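Local structure of lovastatin nonaketide synthase mokA (Monascus pilosus, 6AD3) at residues Gln301-Ala306 and Leu481-Leu486; Phe330-Tyr335 and Ala435-Lys440; Val337-Leu342 and Arg497-Ser502. The protein catalyses the iterative nine-step assembly of the lovastatin (monacolin K) nonaketide as a type I polyketide synthase, this chain being its condensation domain. The protein carries 1 engineered substitution. One frame throughout, in Å; residues are numbered along the deposited sequence.

Contact 1 of 3, residues Gln301-Ala306 and Leu481-Leu486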
loop_
_atom_site.group_PDB
_atom_site.type_symbol
_atom_site.label_atom_id
_atom_site.label_comp_id
_atom_site.label_asym_id
_atom_site.label_seq_id
_atom_site.Cartn_x
_atom_site.Cartn_y
_atom_site.Cartn_z
ATOM N N GLN A 301 14.520 1.602 2.368
ATOM C CA GLN A 301 14.333 0.164 2.148
ATOM C C GLN A 301 15.144 -0.347 0.975
ATOM O O GLN A 301 15.409 0.396 0.008
ATOM C CB GLN A 301 12.836 -0.197 1.925
ATOM C CG GLN A 301 11.963 0.063 3.151
ATOM C CD GLN A 301 10.464 0.141 2.849
ATOM O OE1 GLN A 301 9.654 -0.720 3.318
ATOM N NE2 GLN A 301 10.108 1.041 1.966
ATOM N N HIS A 302 15.706 -1.537 1.146
ATOM C CA HIS A 302 16.249 -2.300 0.020
ATOM C C HIS A 302 15.152 -3.197 -0.517
ATOM O O HIS A 302 14.333 -3.676 0.251
ATOM C CB HIS A 302 17.417 -3.161 0.459
ATOM C CG HIS A 302 18.512 -2.402 1.148
ATOM N ND1 HIS A 302 19.146 -1.328 0.565
ATOM C CD2 HIS A 302 19.185 -2.665 2.290
ATOM C CE1 HIS A 302 20.129 -0.926 1.346
ATOM N NE2 HIS A 302 20.166 -1.712 2.409
ATOM N N GLU A 303 15.138 -3.422 -1.822
ATOM C CA GLU A 303 14.100 -4.301 -2.391
ATOM C C GLU A 303 14.552 -5.199 -3.480
ATOM O O GLU A 303 15.621 -4.985 -4.108
ATOM C CB GLU A 303 12.893 -3.489 -2.865
ATOM C CG GLU A 303 13.053 -2.793 -4.160
ATOM C CD GLU A 303 11.749 -2.040 -4.604
ATOM O OE1 GLU A 303 11.403 -2.098 -5.802
ATOM O OE2 GLU A 303 11.041 -1.464 -3.740
ATOM N N ALA A 304 13.749 -6.227 -3.712
ATOM C CA ALA A 304 13.956 -7.126 -4.836
ATOM C C ALA A 304 12.595 -7.559 -5.361
ATOM O O ALA A 304 11.609 -7.634 -4.611
ATOM C CB ALA A 304 14.791 -8.328 -4.401
ATOM N N ILE A 305 12.533 -7.803 -6.656
ATOM C CA ILE A 305 11.278 -8.114 -7.326
ATOM C C ILE A 305 11.456 -9.346 -8.191
ATOM O O ILE A 305 12.494 -9.495 -8.845
ATOM C CB ILE A 305 10.859 -6.962 -8.277
ATOM C CG1 ILE A 305 10.472 -5.730 -7.488
ATOM C CG2 ILE A 305 9.674 -7.348 -9.112
ATOM C CD1 ILE A 305 10.258 -4.506 -8.351
ATOM N N ALA A 306 10.464 -10.229 -8.175
ATOM C CA ALA A 306 10.460 -11.416 -9.087
ATOM C C ALA A 306 9.067 -11.817 -9.512
ATOM O O ALA A 306 8.104 -11.619 -8.795
ATOM C CB ALA A 306 11.138 -12.586 -8.433
ATOM N N LEU A 481 3.464 -11.125 -9.405
ATOM C CA LEU A 481 4.651 -10.323 -9.256
ATOM C C LEU A 481 4.899 -10.035 -7.776
ATOM O O LEU A 481 4.041 -9.485 -7.108
ATOM C CB LEU A 481 4.498 -8.989 -10.022
ATOM C CG LEU A 481 5.775 -8.128 -10.098
ATOM C CD1 LEU A 481 6.838 -8.842 -10.922
ATOM C CD2 LEU A 481 5.474 -6.723 -10.655
ATOM N N LEU A 482 6.076 -10.415 -7.287
ATOM C CA LEU A 482 6.386 -10.334 -5.876
ATOM C C LEU A 482 7.445 -9.272 -5.661
ATOM O O LEU A 482 8.530 -9.346 -6.258
ATOM C CB LEU A 482 6.914 -11.690 -5.371
ATOM C CG LEU A 482 5.987 -12.919 -5.309
ATOM C CD1 LEU A 482 5.138 -13.119 -6.512
ATOM C CD2 LEU A 482 6.805 -14.150 -5.017
ATOM N N THR A 483 7.215 -8.387 -4.683
ATOM C CA THR A 483 8.176 -7.379 -4.284
ATOM C C THR A 483 8.415 -7.543 -2.787
ATOM O O THR A 483 7.454 -7.511 -1.993
ATOM C CB THR A 483 7.652 -5.943 -4.524
ATOM O OG1 THR A 483 7.310 -5.800 -5.903
ATOM C CG2 THR A 483 8.683 -4.898 -4.151
ATOM N N VAL A 484 9.684 -7.714 -2.404
ATOM C CA VAL A 484 10.084 -7.745 -0.990
ATOM C C VAL A 484 10.951 -6.514 -0.660
ATOM O O VAL A 484 11.939 -6.186 -1.396
ATOM C CB VAL A 484 10.897 -9.026 -0.675
ATOM C CG1 VAL A 484 11.487 -8.946 0.716
ATOM C CG2 VAL A 484 9.996 -10.236 -0.803
ATOM N N LYS A 485 10.565 -5.826 0.407
ATOM C CA LYS A 485 11.264 -4.644 0.908
ATOM C C LYS A 485 11.716 -4.922 2.322
ATOM O O LYS A 485 10.918 -5.359 3.149
ATOM C CB LYS A 485 10.337 -3.425 0.912
ATOM C CG LYS A 485 9.736 -3.076 -0.468
ATOM C CD LYS A 485 8.753 -1.893 -0.376
ATOM C CE LYS A 485 8.273 -1.413 -1.746
ATOM N NZ LYS A 485 7.163 -0.419 -1.619
ATOM N N LEU A 486 12.987 -4.629 2.597
ATOM C CA LEU A 486 13.577 -4.755 3.940
ATOM C C LEU A 486 14.184 -3.422 4.389
ATOM O O LEU A 486 14.703 -2.644 3.564
ATOM C CB LEU A 486 14.646 -5.840 3.944
ATOM C CG LEU A 486 14.236 -7.207 3.438
ATOM C CD1 LEU A 486 15.446 -8.151 3.434
ATOM C CD2 LEU A 486 13.122 -7.773 4.340
HETATM O O HOH W 1 7.756 1.284 0.695
#
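Glu303 and Lys485 face each other as a non-hydrogen-bonded antiparallel pair, and their side chains run side by side in the same direction off one face of the sheet. The carboxylate meets the lysine stem rather than its ammonium: Glu303 OE2 is 3.4 Å from Lys485 CE but 4.5 Å from Lys485 NZ, too far for a salt bridge. With CG between the backbone N and the carbonyl carbon (chi1 78°), Glu303 first leads away from Lys485, and only its carboxylate end comes back to the lysine. The fully extended Lys485 instead pairs its ammonium with Glu471 of strand 468-473 in a salt bridge. On its other flank the Gln301 amide crosses the lysine stem at a slant, Gln301 OE1 lying 3.7 Å from Lys485 CB. A water joins the two polar ends, accepting from Gln301 NE2 at 2.7 Å and from Lys485 NZ at 2.9 Å, so the ammonium of the buried Lys485 has at least two partners. Farther along the same face, the side chains of Ile305 and Thr483 again lie side by side, with Ile305 CG1 3.5 Å from Thr483 OG1. The other branch, Ile305 CG2, turns to the tip of Leu481 and meets its CD1 at 3.7 Å. The reverse face carries His302, Ala304 and Ala306 beside Leu486, Val484 and Leu482, a mostly apolar row where Pro496 of helix 495-512 packs on His302, Ala304 and Leu486. These three pairs are the hydrogen-bonded ones, each closed by two N-H to O=C bonds, while alpha hydrogens of Glu303 and Ile305 make additional C-H...O contacts with Val484 O and Leu482 O. Strand 301-307 is stitched as an edge strand to the mixed sheet, an arrangement that belongs to the C-terminal chloramphenicol-acetyltransferase-like half of a condensation domain.

Contact 2 of 3, residues Phe330-Tyr335 and Ala435-Lys440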
loop_
_atom_site.group_PDB
_atom_site.type_symbol
_atom_site.label_atom_id
_atom_site.label_comp_id
_atom_site.label_asym_id
_atom_site.label_seq_id
_atom_site.Cartn_x
_atom_site.Cartn_y
_atom_site.Cartn_z
ATOM N N PHE A 330 -3.162 -18.477 0.838
ATOM C CA PHE A 330 -1.990 -19.359 0.662
ATOM C C PHE A 330 -0.675 -18.540 0.709
ATOM O O PHE A 330 0.272 -18.862 1.471
ATOM C CB PHE A 330 -2.104 -20.112 -0.694
ATOM C CG PHE A 330 -1.160 -21.310 -0.825
ATOM C CD1 PHE A 330 0.230 -21.128 -0.915
ATOM C CD2 PHE A 330 -1.657 -22.574 -0.974
ATOM C CE1 PHE A 330 1.073 -22.206 -1.119
ATOM C CE2 PHE A 330 -0.821 -23.642 -1.128
ATOM C CZ PHE A 330 0.541 -23.477 -1.189
ATOM N N TYR A 331 -0.642 -17.428 -0.021
ATOM C CA TYR A 331 0.545 -16.606 -0.038
ATOM C C TYR A 331 0.828 -16.062 1.405
ATOM O O TYR A 331 1.982 -15.984 1.841
ATOM C CB TYR A 331 0.386 -15.475 -1.059
ATOM C CG TYR A 331 0.410 -15.937 -2.480
ATOM C CD1 TYR A 331 1.579 -16.427 -3.037
ATOM C CD2 TYR A 331 -0.725 -15.844 -3.314
ATOM C CE1 TYR A 331 1.606 -16.921 -4.323
ATOM C CE2 TYR A 331 -0.689 -16.298 -4.627
ATOM C CZ TYR A 331 0.516 -16.784 -5.143
ATOM O OH TYR A 331 0.617 -17.301 -6.432
ATOM N N LEU A 332 -0.238 -15.683 2.116
ATOM C CA LEU A 332 -0.105 -15.101 3.459
ATOM C C LEU A 332 0.382 -16.174 4.437
ATOM O O LEU A 332 1.303 -15.960 5.207
ATOM C CB LEU A 332 -1.448 -14.550 3.914
ATOM C CG LEU A 332 -1.477 -14.143 5.403
ATOM C CD1 LEU A 332 -0.485 -13.038 5.704
ATOM C CD2 LEU A 332 -2.871 -13.712 5.785
ATOM N N ALA A 333 -0.214 -17.355 4.350
ATOM C CA ALA A 333 0.183 -18.441 5.202
ATOM C C ALA A 333 1.643 -18.822 5.002
ATOM O O ALA A 333 2.341 -19.070 5.960
ATOM C CB ALA A 333 -0.745 -19.665 5.002
ATOM N N ALA A 334 2.091 -18.880 3.748
ATOM C CA ALA A 334 3.435 -19.224 3.439
ATOM C C ALA A 334 4.417 -18.122 3.916
ATOM O O ALA A 334 5.510 -18.407 4.409
ATOM C CB ALA A 334 3.562 -19.483 1.943
ATOM N N TYR A 335 3.995 -16.872 3.812
ATOM C CA TYR A 335 4.784 -15.743 4.296
ATOM C C TYR A 335 4.966 -15.844 5.802
ATOM O O TYR A 335 6.086 -15.697 6.312
ATOM C CB TYR A 335 4.083 -14.445 3.912
ATOM C CG TYR A 335 4.715 -13.177 4.400
ATOM C CD1 TYR A 335 5.975 -12.826 4.007
ATOM C CD2 TYR A 335 3.920 -12.188 4.935
ATOM C CE1 TYR A 335 6.482 -11.560 4.296
ATOM C CE2 TYR A 335 4.418 -10.926 5.223
ATOM C CZ TYR A 335 5.705 -10.635 4.926
ATOM O OH TYR A 335 6.198 -9.355 5.204
ATOM N N ALA A 435 5.939 -6.552 10.249
ATOM C CA ALA A 435 5.813 -7.167 8.941
ATOM C C ALA A 435 4.467 -6.784 8.319
ATOM O O ALA A 435 3.427 -6.782 8.997
ATOM C CB ALA A 435 5.868 -8.681 9.081
ATOM N N VAL A 436 4.470 -6.584 7.003
ATOM C CA VAL A 436 3.244 -6.301 6.253
ATOM C C VAL A 436 3.156 -7.232 5.051
ATOM O O VAL A 436 4.170 -7.537 4.418
ATOM C CB VAL A 436 3.208 -4.823 5.790
ATOM C CG1 VAL A 436 2.141 -4.568 4.718
ATOM C CG2 VAL A 436 2.989 -3.895 6.978
ATOM N N PHE A 437 1.911 -7.565 4.692
ATOM C CA PHE A 437 1.566 -8.334 3.525
ATOM C C PHE A 437 0.490 -7.578 2.745
ATOM O O PHE A 437 -0.589 -7.262 3.274
ATOM C CB PHE A 437 1.028 -9.711 3.928
ATOM C CG PHE A 437 0.627 -10.587 2.737
ATOM C CD1 PHE A 437 1.589 -11.093 1.894
ATOM C CD2 PHE A 437 -0.697 -10.855 2.445
ATOM C CE1 PHE A 437 1.250 -11.877 0.798
ATOM C CE2 PHE A 437 -1.035 -11.721 1.403
ATOM C CZ PHE A 437 -0.069 -12.209 0.572
ATOM N N ASP A 438 0.762 -7.301 1.483
ATOM C CA ASP A 438 -0.162 -6.522 0.646
ATOM C C ASP A 438 -0.354 -7.228 -0.675
ATOM O O ASP A 438 0.574 -7.299 -1.499
ATOM C CB ASP A 438 0.395 -5.108 0.433
ATOM C CG ASP A 438 -0.538 -4.199 -0.395
ATOM O OD1 ASP A 438 -1.426 -4.728 -1.058
ATOM O OD2 ASP A 438 -0.429 -2.952 -0.243
ATOM N N TYR A 439 -1.563 -7.772 -0.872
ATOM C CA TYR A 439 -1.877 -8.570 -2.056
ATOM C C TYR A 439 -3.030 -7.900 -2.804
ATOM O O TYR A 439 -4.023 -7.481 -2.199
ATOM C CB TYR A 439 -2.295 -9.976 -1.624
ATOM C CG TYR A 439 -2.956 -10.829 -2.683
ATOM C CD1 TYR A 439 -4.294 -10.663 -3.012
ATOM C CD2 TYR A 439 -2.238 -11.796 -3.346
ATOM C CE1 TYR A 439 -4.914 -11.479 -3.948
ATOM C CE2 TYR A 439 -2.865 -12.656 -4.253
ATOM C CZ TYR A 439 -4.218 -12.496 -4.514
ATOM O OH TYR A 439 -4.819 -13.281 -5.499
ATOM N N LYS A 440 -2.845 -7.749 -4.090
ATOM C CA LYS A 440 -3.907 -7.266 -4.974
ATOM C C LYS A 440 -4.041 -8.099 -6.255
ATOM O O LYS A 440 -3.082 -8.736 -6.704
ATOM C CB LYS A 440 -3.686 -5.796 -5.285
ATOM C CG LYS A 440 -2.625 -5.543 -6.337
ATOM C CD LYS A 440 -2.438 -4.062 -6.591
ATOM C CE LYS A 440 -1.332 -3.890 -7.638
ATOM N NZ LYS A 440 -1.117 -2.498 -8.010
#
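Phe437 is the main bump of strand 435-440, received in a hollow on helix 327-343 that Tyr331, Leu332 and Tyr335 form. This is the alpha/beta layering of the chloramphenicol-acetyltransferase-like fold, a helix laid on a mixed sheet; here segment 330-335 runs nearly antiparallel to segment 435-440 (161°), with the segment axes 9.7 Å apart. The phenyl ring stands up from the strand because its CG is anti to the backbone N (chi1 180°), and its far end comes close to the helix backbone. Leu332 lies over one face: its CA sits above the ring near the rim, and its CB makes an off-centre CH-pi contact, 4.3 Å from the Phe437 centroid. Tyr331 closes the end of the hollow at the tip of the ring, its CB 3.7 Å from Phe437 CZ. The third wall is Tyr335, whose ring slides past Phe437 in the opposite direction, the two planes inclined at 37°; Tyr335 CE2 packs against Phe437 CB at 3.8 Å. Beyond Phe437 a second, shallower fit brings Tyr439 CE2 to 4.0 Å from Tyr331 CD2, while the Tyr439 hydroxyl is hydrogen-bonded to Asp474. Ile350 and Leu352 of strand 348-354 also touch Phe437, so the neighbouring strand shares in enclosing the ring. Tyr335 points its long side chain down to the sheet, passing Phe437 to end beside Ala435. There, in a buried setting, its hydroxyl gives a weak hydrogen bond to the main chain, Tyr335 OH to Val436 O, at 2.8 Å.

Contact 3 of 3, residues Val337-Leu342 and Arg497-Ser502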
loop_
_atom_site.group_PDB
_atom_site.type_symbol
_atom_site.label_atom_id
_atom_site.label_comp_id
_atom_site.label_asym_id
_atom_site.label_seq_id
_atom_site.Cartn_x
_atom_site.Cartn_y
_atom_site.Cartn_z
ATOM N N VAL A 337 4.807 -18.586 7.607
ATOM C CA VAL A 337 5.706 -19.713 7.902
ATOM C C VAL A 337 7.180 -19.368 7.697
ATOM O O VAL A 337 8.005 -19.648 8.546
ATOM C CB VAL A 337 5.364 -20.937 7.051
ATOM C CG1 VAL A 337 6.418 -22.021 7.212
ATOM C CG2 VAL A 337 3.971 -21.449 7.426
ATOM N N LEU A 338 7.498 -18.616 6.644
ATOM C CA LEU A 338 8.854 -18.246 6.400
ATOM C C LEU A 338 9.360 -17.272 7.470
ATOM O O LEU A 338 10.487 -17.388 7.958
ATOM C CB LEU A 338 8.981 -17.639 5.006
ATOM C CG LEU A 338 10.390 -17.218 4.630
ATOM C CD1 LEU A 338 11.385 -18.361 4.805
ATOM C CD2 LEU A 338 10.404 -16.712 3.199
ATOM N N LEU A 339 8.520 -16.316 7.858
ATOM C CA LEU A 339 8.905 -15.376 8.882
ATOM C C LEU A 339 9.188 -16.113 10.185
ATOM O O LEU A 339 10.146 -15.788 10.899
ATOM C CB LEU A 339 7.835 -14.328 9.092
ATOM C CG LEU A 339 7.690 -13.310 7.951
ATOM C CD1 LEU A 339 6.408 -12.507 8.123
ATOM C CD2 LEU A 339 8.861 -12.375 7.922
ATOM N N ALA A 340 8.319 -17.055 10.534
ATOM C CA ALA A 340 8.532 -17.825 11.760
ATOM C C ALA A 340 9.850 -18.607 11.663
ATOM O O ALA A 340 10.616 -18.681 12.649
ATOM C CB ALA A 340 7.366 -18.772 12.007
ATOM N N ARG A 341 10.080 -19.272 10.536
ATOM C CA ARG A 341 11.341 -19.999 10.360
ATOM C C ARG A 341 12.544 -19.125 10.538
ATOM O O ARG A 341 13.488 -19.513 11.192
ATOM C CB ARG A 341 11.438 -20.676 9.012
ATOM C CG ARG A 341 10.490 -21.820 8.812
ATOM C CD ARG A 341 10.816 -22.574 7.541
ATOM N NE ARG A 341 9.884 -23.679 7.377
ATOM C CZ ARG A 341 9.916 -24.521 6.359
ATOM N NH1 ARG A 341 10.833 -24.359 5.411
ATOM N NH2 ARG A 341 9.081 -25.548 6.319
ATOM N N LEU A 342 12.567 -17.978 9.878
ATOM C CA LEU A 342 13.765 -17.162 9.833
ATOM C C LEU A 342 14.028 -16.404 11.137
ATOM O O LEU A 342 15.150 -16.015 11.397
ATOM C CB LEU A 342 13.696 -16.163 8.673
ATOM C CG LEU A 342 13.690 -16.729 7.266
ATOM C CD1 LEU A 342 13.516 -15.583 6.253
ATOM C CD2 LEU A 342 14.978 -17.504 7.019
ATOM N N ARG A 497 16.558 -10.102 -1.913
ATOM C CA ARG A 497 16.604 -11.213 -2.857
ATOM C C ARG A 497 16.718 -12.586 -2.170
ATOM O O ARG A 497 16.101 -13.560 -2.616
ATOM C CB ARG A 497 17.723 -11.037 -3.868
ATOM C CG ARG A 497 17.563 -12.023 -5.028
ATOM C CD ARG A 497 18.484 -11.676 -6.160
ATOM N NE ARG A 497 18.137 -10.396 -6.768
ATOM C CZ ARG A 497 17.061 -10.196 -7.519
ATOM N NH1 ARG A 497 16.202 -11.180 -7.743
ATOM N NH2 ARG A 497 16.851 -9.003 -8.052
ATOM N N ALA A 498 17.495 -12.669 -1.087
ATOM C CA ALA A 498 17.623 -13.908 -0.345
ATOM C C ALA A 498 16.263 -14.323 0.286
ATOM O O ALA A 498 15.835 -15.458 0.169
ATOM C CB ALA A 498 18.707 -13.784 0.726
ATOM N N PHE A 499 15.532 -13.360 0.834
ATOM C CA PHE A 499 14.189 -13.628 1.337
ATOM C C PHE A 499 13.228 -14.043 0.251
ATOM O O PHE A 499 12.496 -15.018 0.380
ATOM C CB PHE A 499 13.633 -12.403 2.072
ATOM C CG PHE A 499 12.320 -12.653 2.741
ATOM C CD1 PHE A 499 11.136 -12.536 2.043
ATOM C CD2 PHE A 499 12.256 -12.984 4.073
ATOM C CE1 PHE A 499 9.916 -12.775 2.663
ATOM C CE2 PHE A 499 11.034 -13.200 4.697
ATOM C CZ PHE A 499 9.859 -13.123 3.973
ATOM N N LEU A 500 13.263 -13.330 -0.854
ATOM C CA LEU A 500 12.377 -13.613 -1.968
ATOM C C LEU A 500 12.638 -15.001 -2.545
ATOM O O LEU A 500 11.684 -15.756 -2.834
ATOM C CB LEU A 500 12.554 -12.515 -3.019
ATOM C CG LEU A 500 11.830 -12.503 -4.330
ATOM C CD1 LEU A 500 10.345 -12.630 -4.110
ATOM C CD2 LEU A 500 12.172 -11.217 -5.056
ATOM N N GLU A 501 13.908 -15.394 -2.621
ATOM C CA GLU A 501 14.254 -16.716 -3.117
ATOM C C GLU A 501 13.723 -17.783 -2.174
ATOM O O GLU A 501 13.253 -18.821 -2.618
ATOM C CB GLU A 501 15.768 -16.859 -3.285
ATOM C CG GLU A 501 16.297 -16.106 -4.510
ATOM C CD GLU A 501 17.815 -16.127 -4.639
ATOM O OE1 GLU A 501 18.293 -15.685 -5.712
ATOM O OE2 GLU A 501 18.541 -16.371 -3.619
ATOM N N SER A 502 13.930 -17.585 -0.874
ATOM C CA SER A 502 13.408 -18.530 0.138
ATOM C C SER A 502 11.888 -18.638 0.130
ATOM O O SER A 502 11.321 -19.716 0.303
ATOM C CB SER A 502 13.907 -18.168 1.535
ATOM O OG SER A 502 15.295 -18.416 1.622
#
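Leu338 lays its CD2 methyl over one face of the Phe499 ring, 3.9 Å from the ring centroid and only 18° off the normal, a well-directed CH-pi contact. The leucine has CG anti to the backbone N (chi1 -179°), which sends its branches straight at helix 495-512, where they slide past the phenyl group coming the other way. Both methyls also reach Ser502, one turn on: Leu338 CD1 is 4.1 Å from Ser502 CB. One residue on, Leu339 leaves its helix at a different angle and reaches Phe499 only with a tip, Leu339 CD2 standing 4.0 Å from Phe499 CE2; the side chain also packs on Phe348 and Ile350 of strand 348-354. The two helices lie on the same face of the six-stranded sheet in the C-terminal chloramphenicol-acetyltransferase-like half of the domain, and segments 337-342 and 497-502 run at 122° to each other. Phe499 fills the space between them and also touches Val484 in the sheet below and Met280 of a loop. A turn after Leu338 comes Leu342, on the same side of the helix. Its CD1 methyl comes in obliquely, 3.6 Å from Phe499 CD2, while the side chain also packs on Leu282, and the Leu342 backbone hydrogen-bonds to the backbone of Leu281.

All three contacts lie in one half of the domain, round the same six-stranded sheet. Contact 1 lies within the sheet at its edge, partly buried, and combines regular backbone bonding with one face of mixed polar and apolar side chains and a mostly apolar one toward helix 495-512. Contacts 2 and 3 are buried and almost wholly apolar, and share helix 327-343: contact 2 presses it onto an inner strand, contact 3 onto helix 495-512. That second helix follows strand 481-487 and returns to contact 1, where Leu500 CD2 packs against the backbone of Ala304-Ala306. Contacts 2 and 3 meet through Tyr335 and Phe499, whereas contacts 1 and 2 stay about 6 Å apart at their nearest atoms.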